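PDB 1TY0: putative exotoxin (superantigen) from Streptococcus pyogenes, which probably acts as a toxin of the superantigen type, binding zinc and using one common surface for T-cell receptor binding and dimerization. Local coordinates for residues I148-L160 / N167-S179. Numbering follows the deposited sequence.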
ATOM      1  N   ILE A 148       2.398  -3.918  18.551  1.00 14.61           N
ATOM      2  CA  ILE A 148       3.292  -2.898  19.073  1.00 14.94           C
ATOM      3  C   ILE A 148       2.888  -1.450  18.816  1.00 14.41           C
ATOM      4  O   ILE A 148       3.367  -0.554  19.509  1.00 15.35           O
ATOM      5  CB  ILE A 148       4.751  -3.126  18.592  1.00 15.81           C
ATOM      6  CG1 ILE A 148       4.910  -2.729  17.121  1.00 16.97           C
ATOM      7  CG2 ILE A 148       5.144  -4.580  18.828  1.00 15.25           C
ATOM      8  CD1 ILE A 148       3.905  -3.309  16.209  1.00 21.40           C
ATOM      9  N   TYR A 149       2.014  -1.207  17.843  1.00 15.18           N
ATOM     10  CA  TYR A 149       1.584   0.164  17.578  1.00 16.61           C
ATOM     11  C   TYR A 149       0.125   0.390  17.961  1.00 18.45           C
ATOM     12  O   TYR A 149      -0.490   1.379  17.555  1.00 17.39           O
ATOM     13  CB  TYR A 149       1.806   0.544  16.105  1.00 17.49           C
ATOM     14  CG  TYR A 149       3.264   0.576  15.682  1.00 15.20           C
ATOM     15  CD1 TYR A 149       4.261   1.032  16.550  1.00 15.18           C
ATOM     16  CD2 TYR A 149       3.645   0.162  14.405  1.00 14.97           C
ATOM     17  CE1 TYR A 149       5.600   1.066  16.154  1.00 13.59           C
ATOM     18  CE2 TYR A 149       4.977   0.196  14.003  1.00 14.01           C
ATOM     19  CZ  TYR A 149       5.949   0.645  14.876  1.00 12.78           C
ATOM     20  OH  TYR A 149       7.269   0.653  14.484  1.00 14.41           O
ATOM     21  N   ASP A 150      -0.432  -0.532  18.743  1.00 17.73           N
ATOM     22  CA  ASP A 150      -1.814  -0.398  19.200  1.00 19.58           C
ATOM     23  C   ASP A 150      -1.756   0.409  20.490  1.00 18.09           C
ATOM     24  O   ASP A 150      -0.937   0.137  21.359  1.00 17.94           O
ATOM     25  CB  ASP A 150      -2.436  -1.769  19.481  1.00 20.72           C
ATOM     26  CG  ASP A 150      -3.918  -1.681  19.807  1.00 23.48           C
ATOM     27  OD1 ASP A 150      -4.747  -1.737  18.872  1.00 25.24           O
ATOM     28  OD2 ASP A 150      -4.257  -1.542  20.998  1.00 24.08           O
ATOM     29  N   PRO A 151      -2.632   1.414  20.632  1.00 19.72           N
ATOM     30  CA  PRO A 151      -2.630   2.235  21.848  1.00 19.84           C
ATOM     31  C   PRO A 151      -2.822   1.443  23.136  1.00 19.27           C
ATOM     32  O   PRO A 151      -2.438   1.899  24.215  1.00 21.30           O
ATOM     33  CB  PRO A 151      -3.775   3.215  21.599  1.00 20.49           C
ATOM     34  CG  PRO A 151      -4.727   2.402  20.772  1.00 22.08           C
ATOM     35  CD  PRO A 151      -3.783   1.750  19.778  1.00 19.43           C
ATOM     36  N   ASN A 152      -3.405   0.254  23.028  1.00 19.74           N
ATOM     37  CA  ASN A 152      -3.649  -0.552  24.217  1.00 19.95           C
ATOM     38  C   ASN A 152      -2.571  -1.584  24.550  1.00 19.46           C
ATOM     39  O   ASN A 152      -2.723  -2.367  25.492  1.00 20.69           O
ATOM     40  CB  ASN A 152      -5.026  -1.211  24.112  1.00 22.64           C
ATOM     41  CG  ASN A 152      -6.154  -0.189  24.081  1.00 26.14           C
ATOM     42  OD1 ASN A 152      -6.293   0.626  24.995  1.00 28.39           O
ATOM     43  ND2 ASN A 152      -6.958  -0.224  23.027  1.00 28.28           N
ATOM     44  N   SER A 153      -1.484  -1.593  23.782  1.00 17.29           N
ATOM     45  CA  SER A 153      -0.381  -2.507  24.068  1.00 17.42           C
ATOM     46  C   SER A 153       0.518  -1.734  25.035  1.00 18.08           C
ATOM     47  O   SER A 153       0.594  -0.510  24.969  1.00 17.83           O
ATOM     48  CB  SER A 153       0.394  -2.856  22.791  1.00 17.38           C
ATOM     49  OG  SER A 153       1.020  -1.711  22.245  1.00 20.20           O
ATOM     50  N   PRO A 154       1.214  -2.437  25.943  1.00 18.97           N
ATOM     51  CA  PRO A 154       2.095  -1.781  26.918  1.00 19.18           C
ATOM     52  C   PRO A 154       3.432  -1.276  26.380  1.00 20.73           C
ATOM     53  O   PRO A 154       4.141  -0.539  27.063  1.00 20.84           O
ATOM     54  CB  PRO A 154       2.283  -2.861  27.975  1.00 20.07           C
ATOM     55  CG  PRO A 154       2.337  -4.106  27.138  1.00 19.40           C
ATOM     56  CD  PRO A 154       1.189  -3.894  26.157  1.00 18.64           C
ATOM     57  N   TYR A 155       3.772  -1.669  25.160  1.00 21.71           N
ATOM     58  CA  TYR A 155       5.039  -1.276  24.558  1.00 22.65           C
ATOM     59  C   TYR A 155       5.048   0.194  24.157  1.00 24.19           C
ATOM     60  O   TYR A 155       4.200   0.644  23.388  1.00 25.59           O
ATOM     61  CB  TYR A 155       5.320  -2.183  23.360  1.00 21.82           C
ATOM     62  CG  TYR A 155       5.038  -3.632  23.686  1.00 21.14           C
ATOM     63  CD1 TYR A 155       5.655  -4.249  24.774  1.00 21.38           C
ATOM     64  CD2 TYR A 155       4.106  -4.366  22.955  1.00 19.71           C
ATOM     65  CE1 TYR A 155       5.349  -5.557  25.131  1.00 22.87           C
ATOM     66  CE2 TYR A 155       3.790  -5.680  23.304  1.00 22.23           C
ATOM     67  CZ  TYR A 155       4.416  -6.266  24.396  1.00 22.24           C
ATOM     68  OH  TYR A 155       4.108  -7.554  24.767  1.00 23.09           O
ATOM     69  N   ILE A 156       6.008   0.939  24.697  1.00 23.62           N
ATOM     70  CA  ILE A 156       6.126   2.361  24.412  1.00 23.91           C
ATOM     71  C   ILE A 156       7.529   2.754  23.963  1.00 23.51           C
ATOM     72  O   ILE A 156       7.783   3.914  23.640  1.00 21.07           O
ATOM     73  CB  ILE A 156       5.733   3.197  25.645  1.00 25.33           C
ATOM     74  CG1 ILE A 156       6.591   2.800  26.850  1.00 26.57           C
ATOM     75  CG2 ILE A 156       4.257   2.993  25.949  1.00 26.91           C
ATOM     76  CD1 ILE A 156       6.305   3.615  28.101  1.00 28.60           C
ATOM     77  N   LYS A 157       8.432   1.778  23.958  1.00 21.69           N
ATOM     78  CA  LYS A 157       9.813   1.979  23.526  1.00 20.81           C
ATOM     79  C   LYS A 157      10.277   0.658  22.915  1.00 20.34           C
ATOM     80  O   LYS A 157       9.848  -0.414  23.345  1.00 19.88           O
ATOM     81  CB  LYS A 157      10.716   2.331  24.712  1.00 22.66           C
ATOM     82  CG  LYS A 157      10.322   3.584  25.463  1.00 26.91           C
ATOM     83  CD  LYS A 157      11.234   3.804  26.662  1.00 29.38           C
ATOM     84  CE  LYS A 157      10.786   5.008  27.476  1.00 32.49           C
ATOM     85  NZ  LYS A 157      11.615   5.192  28.699  1.00 33.96           N
ATOM     86  N   GLY A 158      11.150   0.727  21.917  1.00 18.98           N
ATOM     87  CA  GLY A 158      11.623  -0.498  21.297  1.00 18.25           C
ATOM     88  C   GLY A 158      12.726  -0.275  20.288  1.00 20.15           C
ATOM     89  O   GLY A 158      12.824   0.796  19.691  1.00 19.01           O
ATOM     90  N   GLN A 159      13.563  -1.291  20.103  1.00 18.54           N
ATOM     91  CA  GLN A 159      14.659  -1.205  19.153  1.00 19.82           C
ATOM     92  C   GLN A 159      14.808  -2.499  18.381  1.00 19.47           C
ATOM     93  O   GLN A 159      14.541  -3.582  18.898  1.00 20.09           O
ATOM     94  CB  GLN A 159      15.992  -0.922  19.855  1.00 21.61           C
ATOM     95  CG  GLN A 159      16.059   0.361  20.654  1.00 24.57           C
ATOM     96  CD  GLN A 159      15.498   0.205  22.053  1.00 28.16           C
ATOM     97  OE1 GLN A 159      15.784  -0.773  22.744  1.00 28.76           O
ATOM     98  NE2 GLN A 159      14.708   1.178  22.484  1.00 30.00           N
ATOM     99  N   LEU A 160      15.236  -2.371  17.135  1.00 20.35           N
ATOM    100  CA  LEU A 160      15.480  -3.523  16.287  1.00 20.61           C
ATOM    101  C   LEU A 160      16.982  -3.525  16.074  1.00 21.73           C
ATOM    102  O   LEU A 160      17.546  -2.534  15.610  1.00 18.93           O
ATOM    103  CB  LEU A 160      14.763  -3.372  14.942  1.00 22.07           C
ATOM    104  CG  LEU A 160      15.262  -4.268  13.805  1.00 23.87           C
ATOM    105  CD1 LEU A 160      15.163  -5.730  14.204  1.00 23.69           C
ATOM    106  CD2 LEU A 160      14.445  -3.993  12.552  1.00 24.89           C
ATOM    107  N   ASN A 167      30.930  -7.717  14.451  1.00 33.38           N
ATOM    108  CA  ASN A 167      30.489  -6.852  15.544  1.00 33.89           C
ATOM    109  C   ASN A 167      29.654  -5.656  15.108  1.00 34.23           C
ATOM    110  O   ASN A 167      29.493  -4.698  15.867  1.00 33.41           O
ATOM    111  CB  ASN A 167      31.689  -6.347  16.352  1.00 34.31           C
ATOM    112  CG  ASN A 167      32.372  -7.448  17.126  1.00 32.51           C
ATOM    113  OD1 ASN A 167      31.723  -8.228  17.823  1.00 32.67           O
ATOM    114  ND2 ASN A 167      33.693  -7.512  17.020  1.00 33.16           N
ATOM    115  N   LYS A 168      29.130  -5.701  13.890  1.00 34.31           N
ATOM    116  CA  LYS A 168      28.298  -4.608  13.408  1.00 33.59           C
ATOM    117  C   LYS A 168      26.860  -4.886  13.807  1.00 32.95           C
ATOM    118  O   LYS A 168      26.167  -5.687  13.177  1.00 32.20           O
ATOM    119  CB  LYS A 168      28.401  -4.471  11.889  1.00 34.58           C
ATOM    120  CG  LYS A 168      29.750  -3.985  11.402  1.00 36.11           C
ATOM    121  CD  LYS A 168      29.725  -3.727   9.905  1.00 38.05           C
ATOM    122  CE  LYS A 168      31.086  -3.289   9.397  1.00 39.95           C
ATOM    123  NZ  LYS A 168      31.067  -3.052   7.928  1.00 40.35           N
ATOM    124  N   HIS A 169      26.422  -4.227  14.873  1.00 31.24           N
ATOM    125  CA  HIS A 169      25.068  -4.396  15.369  1.00 31.46           C
ATOM    126  C   HIS A 169      24.223  -3.179  15.027  1.00 30.55           C
ATOM    127  O   HIS A 169      24.192  -2.211  15.782  1.00 30.48           O
ATOM    128  CB  HIS A 169      25.087  -4.603  16.886  1.00 33.31           C
ATOM    129  CG  HIS A 169      25.763  -5.868  17.315  1.00 35.45           C
ATOM    130  ND1 HIS A 169      25.244  -7.117  17.050  1.00 37.31           N
ATOM    131  CD2 HIS A 169      26.917  -6.077  17.991  1.00 37.32           C
ATOM    132  CE1 HIS A 169      26.050  -8.041  17.545  1.00 38.06           C
ATOM    133  NE2 HIS A 169      27.073  -7.436  18.120  1.00 37.64           N
ATOM    134  N   GLU A 170      23.553  -3.220  13.879  1.00 30.47           N
ATOM    135  CA  GLU A 170      22.696  -2.111  13.475  1.00 30.05           C
ATOM    136  C   GLU A 170      21.571  -2.016  14.495  1.00 29.52           C
ATOM    137  O   GLU A 170      21.047  -3.037  14.936  1.00 31.08           O
ATOM    138  CB  GLU A 170      22.104  -2.360  12.084  1.00 30.16           C
ATOM    139  CG  GLU A 170      23.058  -2.115  10.923  1.00 32.05           C
ATOM    140  CD  GLU A 170      23.422  -0.651  10.764  1.00 31.83           C
ATOM    141  OE1 GLU A 170      22.735   0.202  11.364  1.00 32.70           O
ATOM    142  OE2 GLU A 170      24.388  -0.352  10.028  1.00 33.81           O
ATOM    143  N   SER A 171      21.211  -0.794  14.875  1.00 28.93           N
ATOM    144  CA  SER A 171      20.145  -0.583  15.848  1.00 27.20           C
ATOM    145  C   SER A 171      19.221   0.525  15.358  1.00 26.66           C
ATOM    146  O   SER A 171      19.686   1.592  14.954  1.00 26.44           O
ATOM    147  CB  SER A 171      20.729  -0.203  17.209  1.00 26.79           C
ATOM    148  OG  SER A 171      19.699  -0.013  18.166  1.00 27.72           O
ATOM    149  N   PHE A 172      17.918   0.264  15.412  1.00 24.01           N
ATOM    150  CA  PHE A 172      16.915   1.218  14.949  1.00 22.25           C
ATOM    151  C   PHE A 172      15.758   1.380  15.920  1.00 19.93           C
ATOM    152  O   PHE A 172      15.243   0.403  16.455  1.00 20.61           O
ATOM    153  CB  PHE A 172      16.368   0.758  13.599  1.00 20.54           C
ATOM    154  CG  PHE A 172      17.428   0.537  12.576  1.00 22.66           C
ATOM    155  CD1 PHE A 172      17.993   1.613  11.902  1.00 21.22           C
ATOM    156  CD2 PHE A 172      17.907  -0.743  12.322  1.00 20.66           C
ATOM    157  CE1 PHE A 172      19.022   1.420  10.995  1.00 22.69           C
ATOM    158  CE2 PHE A 172      18.937  -0.945  11.417  1.00 23.12           C
ATOM    159  CZ  PHE A 172      19.498   0.140  10.751  1.00 21.51           C
ATOM    160  N   ASN A 173      15.356   2.627  16.133  1.00 18.49           N
ATOM    161  CA  ASN A 173      14.246   2.950  17.018  1.00 17.98           C
ATOM    162  C   ASN A 173      12.945   2.527  16.337  1.00 16.95           C
ATOM    163  O   ASN A 173      12.686   2.906  15.196  1.00 17.32           O
ATOM    164  CB  ASN A 173      14.249   4.457  17.289  1.00 17.63           C
ATOM    165  CG  ASN A 173      13.094   4.908  18.158  1.00 17.49           C
ATOM    166  OD1 ASN A 173      12.432   4.106  18.810  1.00 16.95           O
ATOM    167  ND2 ASN A 173      12.862   6.214  18.186  1.00 20.80           N
ATOM    168  N   LEU A 174      12.136   1.732  17.030  1.00 16.87           N
ATOM    169  CA  LEU A 174      10.871   1.257  16.471  1.00 16.26           C
ATOM    170  C   LEU A 174       9.722   2.237  16.674  1.00 15.31           C
ATOM    171  O   LEU A 174       8.648   2.084  16.092  1.00 13.61           O
ATOM    172  CB  LEU A 174      10.508  -0.102  17.079  1.00 16.08           C
ATOM    173  CG  LEU A 174      11.331  -1.284  16.556  1.00 17.63           C
ATOM    174  CD1 LEU A 174      11.024  -2.527  17.378  1.00 15.99           C
ATOM    175  CD2 LEU A 174      11.015  -1.517  15.082  1.00 16.07           C
ATOM    176  N   TYR A 175       9.951   3.251  17.499  1.00 14.48           N
ATOM    177  CA  TYR A 175       8.926   4.250  17.770  1.00 13.75           C
ATOM    178  C   TYR A 175       9.449   5.606  17.311  1.00 15.00           C
ATOM    179  O   TYR A 175       9.359   6.603  18.028  1.00 15.74           O
ATOM    180  CB  TYR A 175       8.603   4.244  19.267  1.00 13.61           C
ATOM    181  CG  TYR A 175       7.890   2.975  19.691  1.00 13.90           C
ATOM    182  CD1 TYR A 175       8.608   1.825  20.033  1.00 17.08           C
ATOM    183  CD2 TYR A 175       6.503   2.899  19.669  1.00 15.55           C
ATOM    184  CE1 TYR A 175       7.950   0.626  20.333  1.00 14.87           C
ATOM    185  CE2 TYR A 175       5.835   1.711  19.972  1.00 14.04           C
ATOM    186  CZ  TYR A 175       6.561   0.581  20.300  1.00 14.36           C
ATOM    187  OH  TYR A 175       5.888  -0.592  20.578  1.00 14.69           O
ATOM    188  N   ASP A 176       9.981   5.620  16.092  1.00 14.18           N
ATOM    189  CA  ASP A 176      10.565   6.817  15.499  1.00 14.18           C
ATOM    190  C   ASP A 176       9.602   7.746  14.764  1.00 15.02           C
ATOM    191  O   ASP A 176       9.637   7.850  13.534  1.00 14.86           O
ATOM    192  CB  ASP A 176      11.719   6.410  14.572  1.00 15.33           C
ATOM    193  CG  ASP A 176      11.289   5.449  13.469  1.00 16.21           C
ATOM    194  OD1 ASP A 176      10.394   4.611  13.708  1.00 15.35           O
ATOM    195  OD2 ASP A 176      11.868   5.526  12.363  1.00 16.01           O
ATOM    196  N   ALA A 177       8.751   8.433  15.522  1.00 14.08           N
ATOM    197  CA  ALA A 177       7.809   9.378  14.935  1.00 13.95           C
ATOM    198  C   ALA A 177       7.218  10.297  15.992  1.00 14.52           C
ATOM    199  O   ALA A 177       7.352  10.047  17.189  1.00 14.14           O
ATOM    200  CB  ALA A 177       6.681   8.633  14.222  1.00 15.28           C
ATOM    201  N   THR A 178       6.585  11.373  15.530  1.00 13.70           N
ATOM    202  CA  THR A 178       5.897  12.309  16.410  1.00 14.56           C
ATOM    203  C   THR A 178       4.443  12.171  15.972  1.00 15.78           C
ATOM    204  O   THR A 178       4.155  11.502  14.981  1.00 16.08           O
ATOM    205  CB  THR A 178       6.338  13.778  16.196  1.00 14.05           C
ATOM    206  OG1 THR A 178       5.843  14.250  14.938  1.00 14.31           O
ATOM    207  CG2 THR A 178       7.852  13.890  16.214  1.00 13.87           C
ATOM    208  N   SER A 179       3.529  12.800  16.695  1.00 16.59           N
ATOM    209  CA  SER A 179       2.119  12.713  16.352  1.00 18.49           C
ATOM    210  C   SER A 179       1.794  13.408  15.031  1.00 19.11           C
ATOM    211  O   SER A 179       0.682  13.282  14.520  1.00 21.66           O
ATOM    212  CB  SER A 179       1.272  13.322  17.472  1.00 18.21           C
ATOM    213  OG  SER A 179       1.564  14.701  17.631  1.00 18.74           O
TER
HETATM  214  O   HOH W   1      11.845   3.595  21.398  1.00 18.23           O
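The ring of Tyr175 lies between two parts of the segment 148-160. Over one face runs the backbone of Ile156 and Lys157, with Lys157 N 3.8 Å above the ring plane; the opposite face receives the edge of Tyr149, an offset edge-to-face pair with planes at 85°. Gly158 CA sits in the plane of the Tyr175 ring at its edge, and this glycine brings backbone, with no side chain, against the aromatic. The Tyr149 ring has its own cover, Ile148 CG1 over its centre.

Both tyrosines end in hydrogen bonds to backbone carbonyls of the other segment. Tyr149 OH donates to Leu174 O at 2.6 Å, in the carbonyl plane, while Tyr175 OH donates to Ile148 O at 2.7 Å. With CG of Tyr175 anti to its carbonyl carbon (chi1 -69°), the ring reaches into the loop that precedes strand 157-164.

Further along, the segments become an antiparallel hairpin. Leu160 and Phe172 form a hydrogen-bonded pair, Leu160 N to Phe172 O being 2.9 Å and Phe172 N to Leu160 O 2.8 Å. Just past the strand end, Leu174 N donates to Gly158 O with an N-H...O angle of 176°, though from above the carbonyl plane. Asn173 OD1 takes Tyr175 N in an Asx turn and accepts from a water that in turn accepts from Gly158 N. Leu174 CD2 packs on Leu160 CB, and Leu160 and Phe172 rest on helix 131-146.

This is a hairpin at one edge of the beta-grasp sheet, whose outer strand carries His169, a zinc ligand of this protein, although no zinc is bound to this chain in the model. The two reciprocal tyrosine hydroxyl bonds satisfy two loop carbonyls and hold the far ends of the rings, while packing on both faces sets the turn of the Tyr175 ring; together they tie the turn after strand 168-173 to the loop leaving helix 131-146.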